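Local coordinates for protein octenoyl-coa reductase/carboxylase (Streptomyces sp., PDB 4A0S) that reduces and carboxylates 2-octenoyl-CoA with NADPH, supplying an unusual extender unit for cinnabaramide polyketide biosynthesis, at residues S199-L210 with G232-V241; S377-S385 with L431-L442. All blocks are in the same frame, centred on the assembly; numbering follows the deposited sequence.

Contact 1. Residues S199-L210 with G232-V241; sequences SPLCAGTAYRML and GLGSYAIQFV. With NAP (NADP nicotinamide-adenine-dinucleotide phosphate), chain F.
Helices 200-210 and 232-241 pack with their axes 8.1 Å apart at a crossing angle of -51°, coming together most closely at Cys202 and Leu233, whose CA atoms lie 4.9 Å apart. Small residues permit this approach: the methyl of Ala206 is a knob in the hole formed by Leu233, Tyr236, Ala237 and Phe240. Beside it, Ala203 CB sits over the centre of the Tyr236 ring in a CH-pi contact, 3.7 Å from the centroid. At the far end of that ring the Tyr236 OH shares a very short hydrogen bond with Ser199 OG, and it is also bonded to Ala383 N. A phenylalanine in place of Tyr236 would probably leave Ser199 OG and Ala383 N without the hydroxyl they share. Helix 232-241 is the first helix after strand 223-226 of the Rossmann-type cofactor domain, as in medium-chain dehydrogenases/reductases, and its N-terminal turn meets the pyrophosphate of NADP. Gly232 N bonds to NAP O1A and Leu233 N to NAP O2N, the latter at 2.8 Å and nearly straight. Leu233 then divides its methyls, CD1 against the cofactor and CD2 against Thr205 CG2. With Thr205 OG1 anti to its carbonyl carbon (chi1 -67°), the hydroxyl reaches back to Leu201 O and receives a weak bond from the nicotinamide amide, NAP N7N. Further along, the edge of Tyr207 meets the face of Phe240 in a T-shaped pair, planes at 87°, while Leu210 CD1 rests on Ala237 CB at 3.5 Å.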
loop_
_atom_site.group_PDB
_atom_site.type_symbol
_atom_site.label_atom_id
_atom_site.label_comp_id
_atom_site.label_asym_id
_atom_site.label_seq_id
_atom_site.Cartn_x
_atom_site.Cartn_y
_atom_site.Cartn_z
ATOM N N SER A 199 12.617 -7.498 -24.994
ATOM C CA SER A 199 11.659 -7.125 -23.970
ATOM C C SER A 199 12.139 -6.935 -22.541
ATOM O O SER A 199 11.652 -6.041 -21.870
ATOM C CB SER A 199 10.506 -8.109 -23.979
ATOM O OG SER A 199 9.821 -7.999 -25.202
ATOM N N PRO A 200 13.066 -7.781 -22.057
ATOM C CA PRO A 200 13.212 -7.798 -20.595
ATOM C C PRO A 200 13.459 -6.435 -19.973
ATOM O O PRO A 200 12.765 -6.062 -19.021
ATOM C CB PRO A 200 14.402 -8.737 -20.370
ATOM C CG PRO A 200 14.266 -9.724 -21.518
ATOM C CD PRO A 200 13.851 -8.848 -22.699
ATOM N N LEU A 201 14.400 -5.675 -20.514
ATOM C CA LEU A 201 14.758 -4.410 -19.885
ATOM C C LEU A 201 13.611 -3.411 -19.962
ATOM O O LEU A 201 13.125 -2.951 -18.939
ATOM C CB LEU A 201 16.028 -3.841 -20.487
ATOM C CG LEU A 201 16.526 -2.570 -19.808
ATOM C CD1 LEU A 201 18.037 -2.488 -19.935
ATOM C CD2 LEU A 201 15.893 -1.409 -20.449
ATOM N N CYS A 202 13.166 -3.098 -21.174
ATOM C CA CYS A 202 12.119 -2.087 -21.352
ATOM C C CYS A 202 10.773 -2.536 -20.810
ATOM O O CYS A 202 10.057 -1.758 -20.165
ATOM C CB CYS A 202 11.997 -1.710 -22.819
ATOM S SG CYS A 202 13.329 -0.647 -23.320
ATOM N N ALA A 203 10.411 -3.777 -21.099
ATOM C CA ALA A 203 9.133 -4.270 -20.664
ATOM C C ALA A 203 9.120 -4.387 -19.145
ATOM O O ALA A 203 8.148 -3.992 -18.515
ATOM C CB ALA A 203 8.808 -5.596 -21.298
ATOM N N GLY A 204 10.190 -4.933 -18.572
ATOM C CA GLY A 204 10.260 -5.085 -17.114
ATOM C C GLY A 204 10.171 -3.712 -16.471
ATOM O O GLY A 204 9.450 -3.507 -15.489
ATOM N N THR A 205 10.884 -2.759 -17.060
ATOM C CA THR A 205 10.931 -1.410 -16.525
ATOM C C THR A 205 9.566 -0.729 -16.599
ATOM O O THR A 205 9.139 -0.090 -15.642
ATOM C CB THR A 205 11.973 -0.557 -17.263
ATOM O OG1 THR A 205 13.271 -1.069 -16.963
ATOM C CG2 THR A 205 11.909 0.883 -16.807
ATOM N N ALA A 206 8.895 -0.886 -17.735
ATOM C CA ALA A 206 7.577 -0.321 -17.905
ATOM C C ALA A 206 6.607 -1.021 -16.931
ATOM O O ALA A 206 5.679 -0.410 -16.395
ATOM C CB ALA A 206 7.118 -0.492 -19.354
ATOM N N TYR A 207 6.858 -2.303 -16.715
ATOM C CA TYR A 207 6.014 -3.134 -15.889
ATOM C C TYR A 207 6.111 -2.644 -14.449
ATOM O O TYR A 207 5.095 -2.458 -13.765
ATOM C CB TYR A 207 6.440 -4.603 -15.968
ATOM C CG TYR A 207 5.590 -5.449 -15.060
ATOM C CD1 TYR A 207 5.843 -5.498 -13.683
ATOM C CD2 TYR A 207 4.491 -6.154 -15.565
ATOM C CE1 TYR A 207 5.028 -6.233 -12.835
ATOM C CE2 TYR A 207 3.685 -6.908 -14.720
ATOM C CZ TYR A 207 3.959 -6.925 -13.354
ATOM O OH TYR A 207 3.171 -7.650 -12.513
ATOM N N ARG A 208 7.340 -2.437 -13.992
ATOM C CA ARG A 208 7.549 -1.922 -12.640
ATOM C C ARG A 208 6.844 -0.572 -12.478
ATOM O O ARG A 208 6.134 -0.346 -11.514
ATOM C CB ARG A 208 9.036 -1.756 -12.330
ATOM C CG ARG A 208 9.244 -1.239 -10.916
ATOM C CD ARG A 208 10.698 -1.161 -10.506
ATOM N NE ARG A 208 10.797 -0.627 -9.156
ATOM C CZ ARG A 208 10.948 -1.372 -8.059
ATOM N NH1 ARG A 208 11.002 -2.701 -8.133
ATOM N NH2 ARG A 208 11.031 -0.790 -6.872
ATOM N N MET A 209 7.058 0.307 -13.451
ATOM C CA MET A 209 6.494 1.646 -13.438
ATOM C C MET A 209 4.981 1.668 -13.398
ATOM O O MET A 209 4.413 2.559 -12.808
ATOM C CB MET A 209 6.966 2.385 -14.689
ATOM C CG MET A 209 8.463 2.661 -14.642
ATOM S SD MET A 209 9.044 3.392 -16.160
ATOM C CE MET A 209 8.330 5.038 -16.027
ATOM N N LEU A 210 4.335 0.700 -14.036
ATOM C CA LEU A 210 2.899 0.818 -14.279
ATOM C C LEU A 210 2.085 -0.286 -13.672
ATOM O O LEU A 210 0.979 -0.045 -13.236
ATOM C CB LEU A 210 2.597 0.852 -15.777
ATOM C CG LEU A 210 3.154 2.048 -16.534
ATOM C CD1 LEU A 210 2.956 1.804 -18.026
ATOM C CD2 LEU A 210 2.441 3.335 -16.084
ATOM N N GLY A 232 11.133 2.075 -26.896
ATOM C CA GLY A 232 11.224 0.804 -26.198
ATOM C C GLY A 232 10.330 0.756 -24.968
ATOM O O GLY A 232 9.506 -0.138 -24.828
ATOM N N LEU A 233 10.460 1.736 -24.090
ATOM C CA LEU A 233 9.609 1.785 -22.915
ATOM C C LEU A 233 8.147 1.988 -23.245
ATOM O O LEU A 233 7.283 1.273 -22.718
ATOM C CB LEU A 233 10.026 2.917 -21.994
ATOM C CG LEU A 233 11.299 2.714 -21.199
ATOM C CD1 LEU A 233 11.575 4.026 -20.488
ATOM C CD2 LEU A 233 11.140 1.526 -20.221
ATOM N N GLY A 234 7.874 2.972 -24.096
ATOM C CA GLY A 234 6.488 3.341 -24.407
ATOM C C GLY A 234 5.767 2.192 -25.063
ATOM O O GLY A 234 4.594 1.936 -24.793
ATOM N N SER A 235 6.475 1.469 -25.921
ATOM C CA SER A 235 5.876 0.371 -26.651
ATOM C C SER A 235 5.390 -0.720 -25.731
ATOM O O SER A 235 4.462 -1.452 -26.072
ATOM C CB SER A 235 6.858 -0.205 -27.657
ATOM O OG SER A 235 7.069 0.733 -28.699
ATOM N N TYR A 236 6.013 -0.844 -24.573
ATOM C CA TYR A 236 5.506 -1.793 -23.574
ATOM C C TYR A 236 4.530 -1.168 -22.622
ATOM O O TYR A 236 3.540 -1.805 -22.255
ATOM C CB TYR A 236 6.643 -2.454 -22.818
ATOM C CG TYR A 236 7.432 -3.343 -23.729
ATOM C CD1 TYR A 236 6.865 -4.504 -24.261
ATOM C CD2 TYR A 236 8.741 -3.020 -24.083
ATOM C CE1 TYR A 236 7.596 -5.334 -25.129
ATOM C CE2 TYR A 236 9.476 -3.832 -24.944
ATOM C CZ TYR A 236 8.895 -4.978 -25.463
ATOM O OH TYR A 236 9.614 -5.786 -26.302
ATOM N N ALA A 237 4.807 0.071 -22.231
ATOM C CA ALA A 237 3.905 0.824 -21.371
ATOM C C ALA A 237 2.513 0.785 -21.980
ATOM O O ALA A 237 1.536 0.477 -21.300
ATOM C CB ALA A 237 4.390 2.252 -21.214
ATOM N N ILE A 238 2.430 1.058 -23.278
ATOM C CA ILE A 238 1.142 0.997 -23.980
ATOM C C ILE A 238 0.444 -0.340 -23.757
ATOM O O ILE A 238 -0.753 -0.393 -23.489
ATOM C CB ILE A 238 1.316 1.229 -25.502
ATOM C CG1 ILE A 238 1.592 2.701 -25.769
ATOM C CG2 ILE A 238 0.079 0.732 -26.279
ATOM C CD1 ILE A 238 2.294 2.951 -27.096
ATOM N N GLN A 239 1.202 -1.419 -23.868
ATOM C CA GLN A 239 0.623 -2.741 -23.773
ATOM C C GLN A 239 0.168 -3.064 -22.367
ATOM O O GLN A 239 -0.906 -3.638 -22.179
ATOM C CB GLN A 239 1.615 -3.764 -24.256
ATOM C CG GLN A 239 1.926 -3.605 -25.716
ATOM C CD GLN A 239 2.646 -4.802 -26.205
ATOM O OE1 GLN A 239 2.073 -5.887 -26.271
ATOM N NE2 GLN A 239 3.930 -4.648 -26.464
ATOM N N PHE A 240 0.973 -2.688 -21.384
ATOM C CA PHE A 240 0.584 -2.898 -19.999
ATOM C C PHE A 240 -0.647 -2.063 -19.656
ATOM O O PHE A 240 -1.535 -2.540 -18.952
ATOM C CB PHE A 240 1.718 -2.564 -19.058
ATOM C CG PHE A 240 2.873 -3.488 -19.185
ATOM C CD1 PHE A 240 2.675 -4.866 -19.260
ATOM C CD2 PHE A 240 4.163 -2.992 -19.250
ATOM C CE1 PHE A 240 3.772 -5.739 -19.390
ATOM C CE2 PHE A 240 5.244 -3.853 -19.384
ATOM C CZ PHE A 240 5.044 -5.220 -19.440
ATOM N N VAL A 241 -0.706 -0.845 -20.175
ATOM C CA VAL A 241 -1.859 0.010 -19.918
ATOM C C VAL A 241 -3.099 -0.647 -20.520
ATOM O O VAL A 241 -4.109 -0.891 -19.839
ATOM C CB VAL A 241 -1.646 1.429 -20.445
ATOM C CG1 VAL A 241 -2.933 2.258 -20.256
ATOM C CG2 VAL A 241 -0.479 2.096 -19.698
HETATM P PA NAP F . 13.851 4.777 -26.984
HETATM O O1A NAP F . 13.426 3.359 -27.522
HETATM O O2A NAP F . 14.817 5.554 -27.826
HETATM O O5B NAP F . 12.547 5.583 -26.854
HETATM C C5B NAP F . 12.641 6.858 -26.252
HETATM C C4B NAP F . 11.475 7.676 -26.784
HETATM O O4B NAP F . 11.564 8.946 -26.123
HETATM C C3B NAP F . 11.562 7.941 -28.303
HETATM O O3B NAP F . 10.477 7.243 -28.878
HETATM C C2B NAP F . 11.245 9.422 -28.448
HETATM O O2B NAP F . 9.843 9.662 -28.557
HETATM C C1B NAP F . 11.699 10.016 -27.163
HETATM N N9A NAP F . 13.144 10.332 -27.288
HETATM C C8A NAP F . 14.096 9.700 -27.993
HETATM N N7A NAP F . 15.285 10.287 -27.802
HETATM C C5A NAP F . 15.063 11.292 -26.968
HETATM C C6A NAP F . 15.888 12.253 -26.438
HETATM N N6A NAP F . 17.189 12.241 -26.727
HETATM N N1A NAP F . 15.360 13.148 -25.618
HETATM C C2A NAP F . 14.068 13.130 -25.303
HETATM N N3A NAP F . 13.237 12.245 -25.807
HETATM C C4A NAP F . 13.723 11.318 -26.638
HETATM O O3 NAP F . 14.454 4.657 -25.505
HETATM P PN NAP F . 13.734 3.848 -24.317
HETATM O O1N NAP F . 14.412 2.436 -24.422
HETATM O O2N NAP F . 12.230 3.927 -24.336
HETATM O O5D NAP F . 14.395 4.639 -23.099
HETATM C C5D NAP F . 13.909 5.964 -22.904
HETATM C C4D NAP F . 14.642 6.479 -21.698
HETATM O O4D NAP F . 14.333 5.551 -20.602
HETATM C C3D NAP F . 16.163 6.437 -21.851
HETATM O O3D NAP F . 16.592 7.653 -21.202
HETATM C C2D NAP F . 16.584 5.213 -21.066
HETATM O O2D NAP F . 17.927 5.347 -20.544
HETATM C C1D NAP F . 15.601 5.337 -19.919
HETATM N N1N NAP F . 15.356 3.995 -19.445
HETATM C C2N NAP F . 15.450 3.789 -18.085
HETATM C C3N NAP F . 15.205 2.515 -17.656
HETATM C C7N NAP F . 15.320 2.294 -16.198
HETATM O O7N NAP F . 15.511 3.224 -15.408
HETATM N N7N NAP F . 15.245 1.030 -15.878
HETATM C C4N NAP F . 14.877 1.474 -18.530
HETATM C C5N NAP F . 14.765 1.671 -19.895
HETATM C C6N NAP F . 15.003 2.955 -20.356
HETATM P P2B NAP F . 9.441 11.114 -29.121
HETATM O O1X NAP F . 7.902 10.734 -29.498
HETATM O O2X NAP F . 9.476 12.217 -27.947
HETATM O O3X NAP F . 10.408 11.281 -30.269
#

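Contact 2. Residues S377-S385 with L431-L442; sequences SGAVVPAMS and LGEDRLNPLRGL
Segment 377-385 runs as an irregular loop into the start of a strand, alongside a short, weakly bonded helix near 433-436 and two overlapping beta turns, with CA atoms as close as 4.5 Å at Ser385 and Arg440. Where the pairing begins, both methyls of Leu431 lie against Gly378 CA; positive phi calls for glycine there, and a side chain would run into Leu431 CD2. Arg435 bends at chi2 (137°) and brings its guanidinium back over Val381, whose CG1 lies above the centre of one face, 3.6 Å from Arg435 CZ. The same group gives a weak hydrogen bond from Arg435 NH2 to Gly378 O; the charged end thus rests on an apolar branch and is only weakly bonded to a backbone carbonyl. Val381 CG2 turns to the ring of Pro438, meeting its CD at 3.6 Å. Beyond the prolines, water carries much of the polar contact. One water accepts from Leu439 N and lies within bonding distance of Pro382 O and Met384 O, so it bridges the chains. Another donates to both Met384 O and Asn437 OD1, linking the chains through a side-chain amide whose ND2 bonds to Glu433 O at 2.9 Å and also to Glu195 OE2, which together orient the amide. Leu439 CD1 comes to 4.0 Å from Ala383 CB, and its carbonyl takes a CA-H...O contact from Ser385 CA. At the Ser385 end Gly441 N bonds weakly to Ser385 O, while Ser385 OG is held by Val406 O. Segment 377-385 leads from helix 365-376 into strand 384-389; Val380 packs on helices 232-243 and 365-376, Pro382 and Met384 touch helix 193-197, and the C-terminal segment lies along its other side.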
loop_
_atom_site.group_PDB
_atom_site.type_symbol
_atom_site.label_atom_id
_atom_site.label_comp_id
_atom_site.label_asym_id
_atom_site.label_seq_id
_atom_site.Cartn_x
_atom_site.Cartn_y
_atom_site.Cartn_z
ATOM N N SER A 377 1.786 -15.610 -22.031
ATOM C CA SER A 377 0.374 -15.763 -22.382
ATOM C C SER A 377 0.032 -15.053 -23.691
ATOM O O SER A 377 -1.059 -15.242 -24.243
ATOM C CB SER A 377 -0.480 -15.153 -21.282
ATOM O OG SER A 377 -0.291 -13.754 -21.268
ATOM N N GLY A 378 0.935 -14.191 -24.153
ATOM C CA GLY A 378 0.687 -13.431 -25.373
ATOM C C GLY A 378 -0.139 -12.188 -25.082
ATOM O O GLY A 378 -0.500 -11.448 -25.999
ATOM N N ALA A 379 -0.422 -11.943 -23.792
ATOM C CA ALA A 379 -1.115 -10.734 -23.400
ATOM C C ALA A 379 -0.327 -9.514 -23.844
ATOM O O ALA A 379 -0.894 -8.504 -24.241
ATOM C CB ALA A 379 -1.311 -10.701 -21.905
ATOM N N VAL A 380 0.990 -9.634 -23.761
ATOM C CA VAL A 380 1.904 -8.579 -24.134
ATOM C C VAL A 380 2.850 -9.203 -25.164
ATOM O O VAL A 380 3.177 -10.401 -25.089
ATOM C CB VAL A 380 2.638 -8.043 -22.886
ATOM C CG1 VAL A 380 3.780 -7.126 -23.256
ATOM C CG2 VAL A 380 1.642 -7.302 -21.969
ATOM N N VAL A 381 3.249 -8.399 -26.141
ATOM C CA VAL A 381 4.006 -8.902 -27.279
ATOM C C VAL A 381 5.265 -8.070 -27.437
ATOM O O VAL A 381 5.307 -6.920 -26.975
ATOM C CB VAL A 381 3.180 -8.881 -28.579
ATOM C CG1 VAL A 381 1.904 -9.744 -28.433
ATOM C CG2 VAL A 381 2.867 -7.428 -29.019
ATOM N N PRO A 382 6.302 -8.660 -28.068
ATOM C CA PRO A 382 7.580 -7.977 -28.232
ATOM C C PRO A 382 7.374 -6.792 -29.148
ATOM O O PRO A 382 6.565 -6.859 -30.067
ATOM C CB PRO A 382 8.458 -9.030 -28.911
ATOM C CG PRO A 382 7.856 -10.315 -28.526
ATOM C CD PRO A 382 6.382 -10.056 -28.520
ATOM N N ALA A 383 8.108 -5.724 -28.858
ATOM C CA ALA A 383 8.029 -4.465 -29.560
ATOM C C ALA A 383 9.158 -4.392 -30.586
ATOM O O ALA A 383 9.594 -3.312 -30.944
ATOM C CB ALA A 383 8.147 -3.329 -28.571
ATOM N N MET A 384 9.617 -5.545 -31.062
ATOM C CA MET A 384 10.726 -5.558 -32.011
ATOM C C MET A 384 10.265 -4.958 -33.314
ATOM O O MET A 384 9.187 -5.268 -33.793
ATOM C CB MET A 384 11.227 -6.973 -32.228
ATOM C CG MET A 384 12.449 -7.059 -33.113
ATOM S SD MET A 384 12.881 -8.773 -33.269
ATOM C CE MET A 384 11.668 -9.324 -34.476
ATOM N N SER A 385 11.077 -4.084 -33.880
ATOM C CA SER A 385 10.733 -3.435 -35.139
ATOM C C SER A 385 11.833 -3.596 -36.165
ATOM O O SER A 385 11.625 -3.344 -37.360
ATOM C CB SER A 385 10.488 -1.953 -34.911
ATOM O OG SER A 385 11.666 -1.292 -34.496
ATOM N N LEU A 431 -1.140 -17.344 -31.420
ATOM C CA LEU A 431 -1.071 -15.912 -31.135
ATOM C C LEU A 431 -0.938 -15.138 -32.428
ATOM O O LEU A 431 -1.518 -14.064 -32.594
ATOM C CB LEU A 431 0.070 -15.583 -30.165
ATOM C CG LEU A 431 -0.077 -16.131 -28.732
ATOM C CD1 LEU A 431 1.225 -15.966 -27.954
ATOM C CD2 LEU A 431 -1.243 -15.496 -27.978
ATOM N N GLY A 432 -0.170 -15.706 -33.348
ATOM C CA GLY A 432 -0.001 -15.128 -34.662
ATOM C C GLY A 432 1.267 -14.325 -34.698
ATOM O O GLY A 432 1.505 -13.478 -33.835
ATOM N N GLU A 433 2.066 -14.579 -35.727
ATOM C CA GLU A 433 3.349 -13.925 -35.901
ATOM C C GLU A 433 3.164 -12.424 -36.031
ATOM O O GLU A 433 4.006 -11.647 -35.591
ATOM C CB GLU A 433 4.022 -14.485 -37.148
ATOM C CG GLU A 433 5.445 -14.069 -37.300
ATOM C CD GLU A 433 6.187 -14.925 -38.282
ATOM O OE1 GLU A 433 5.580 -15.322 -39.311
ATOM O OE2 GLU A 433 7.379 -15.220 -38.008
ATOM N N ASP A 434 2.048 -12.019 -36.632
ATOM C CA ASP A 434 1.748 -10.592 -36.806
ATOM C C ASP A 434 1.319 -9.917 -35.517
ATOM O O ASP A 434 1.725 -8.780 -35.238
ATOM C CB ASP A 434 0.713 -10.369 -37.918
ATOM C CG ASP A 434 1.260 -10.720 -39.292
ATOM O OD1 ASP A 434 2.504 -10.786 -39.433
ATOM O OD2 ASP A 434 0.452 -10.952 -40.221
ATOM N N ARG A 435 0.514 -10.613 -34.721
ATOM C CA ARG A 435 0.176 -10.117 -33.397
ATOM C C ARG A 435 1.455 -9.962 -32.576
ATOM O O ARG A 435 1.583 -9.029 -31.786
ATOM C CB ARG A 435 -0.824 -11.033 -32.682
ATOM C CG ARG A 435 -0.757 -10.928 -31.125
ATOM C CD ARG A 435 -2.110 -10.891 -30.437
ATOM N NE ARG A 435 -1.990 -10.636 -28.992
ATOM C CZ ARG A 435 -1.733 -9.445 -28.441
ATOM N NH1 ARG A 435 -1.536 -8.366 -29.197
ATOM N NH2 ARG A 435 -1.664 -9.329 -27.120
ATOM N N LEU A 436 2.393 -10.882 -32.769
ATOM C CA LEU A 436 3.641 -10.867 -32.031
ATOM C C LEU A 436 4.601 -9.797 -32.518
ATOM O O LEU A 436 5.536 -9.450 -31.816
ATOM C CB LEU A 436 4.319 -12.231 -32.085
ATOM C CG LEU A 436 3.563 -13.335 -31.358
ATOM C CD1 LEU A 436 4.201 -14.661 -31.652
ATOM C CD2 LEU A 436 3.517 -13.061 -29.842
ATOM N N ASN A 437 4.377 -9.263 -33.711
ATOM C CA ASN A 437 5.280 -8.248 -34.242
ATOM C C ASN A 437 4.525 -7.069 -34.784
ATOM O O ASN A 437 4.616 -6.799 -35.980
ATOM C CB ASN A 437 6.155 -8.831 -35.349
ATOM C CG ASN A 437 7.146 -9.830 -34.828
ATOM O OD1 ASN A 437 8.243 -9.464 -34.414
ATOM N ND2 ASN A 437 6.774 -11.098 -34.853
ATOM N N PRO A 438 3.788 -6.348 -33.907
ATOM C CA PRO A 438 3.006 -5.199 -34.333
ATOM C C PRO A 438 3.875 -4.144 -34.999
ATOM O O PRO A 438 3.418 -3.433 -35.896
ATOM C CB PRO A 438 2.437 -4.657 -33.022
ATOM C CG PRO A 438 3.315 -5.216 -31.952
ATOM C CD PRO A 438 3.682 -6.564 -32.453
ATOM N N LEU A 439 5.130 -4.064 -34.571
ATOM C CA LEU A 439 6.030 -3.032 -35.068
ATOM C C LEU A 439 6.927 -3.471 -36.215
ATOM O O LEU A 439 7.818 -2.721 -36.612
ATOM C CB LEU A 439 6.873 -2.472 -33.923
ATOM C CG LEU A 439 6.084 -1.815 -32.785
ATOM C CD1 LEU A 439 7.047 -1.264 -31.765
ATOM C CD2 LEU A 439 5.123 -0.709 -33.289
ATOM N N ARG A 440 6.678 -4.649 -36.777
ATOM C CA ARG A 440 7.549 -5.165 -37.824
ATOM C C ARG A 440 7.678 -4.131 -38.943
ATOM O O ARG A 440 6.673 -3.597 -39.422
ATOM C CB ARG A 440 7.004 -6.467 -38.405
ATOM C CG ARG A 440 7.966 -7.128 -39.363
ATOM C CD ARG A 440 7.255 -8.002 -40.395
ATOM N NE ARG A 440 6.253 -8.900 -39.809
ATOM C CZ ARG A 440 6.502 -9.871 -38.928
ATOM N NH1 ARG A 440 7.732 -10.084 -38.475
ATOM N NH2 ARG A 440 5.503 -10.626 -38.485
ATOM N N GLY A 441 8.916 -3.827 -39.316
ATOM C CA GLY A 441 9.168 -2.968 -40.481
ATOM C C GLY A 441 8.939 -1.476 -40.280
ATOM O O GLY A 441 9.241 -0.682 -41.173
ATOM N N LEU A 442 8.415 -1.085 -39.120
ATOM C CA LEU A 442 8.140 0.330 -38.843
ATOM C C LEU A 442 9.383 1.043 -38.385
ATOM O O LEU A 442 10.224 0.455 -37.728
ATOM C CB LEU A 442 7.061 0.489 -37.777
ATOM C CG LEU A 442 5.675 -0.068 -38.120
ATOM C CD1 LEU A 442 4.667 0.480 -37.132
ATOM C CD2 LEU A 442 5.277 0.255 -39.554
HETATM O O HOH W 1 6.889 -5.557 -32.773
HETATM O O HOH W 2 8.161 -8.235 -32.020
HETATM O O HOH W 3 9.082 -7.282 -35.764
HETATM O O HOH W 4 12.371 0.716 -35.964
HETATM O O HOH W 5 11.254 -5.688 -39.325
#

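Burial and chemistry change together between the two contacts. Contact 1 is wholly buried helix-helix packing beside the cofactor, built from small residues and aromatic rings, with backbone N-H groups directed to NADP. Contact 2, whose centre lies about 14 Å away, is partly exposed and joins irregular chain to irregular chain; valine, leucine and proline side chains pack in its middle, and carbonyls, an arginine and bridging waters supply its polar links. They meet along helix 232-243, where Gln239 NE2 probably hydrogen-bonds to Val381 O. Segment 377-385 therefore lies between the cofactor-binding helix and the C-terminal segment, and helix 365-376 touches both contacts.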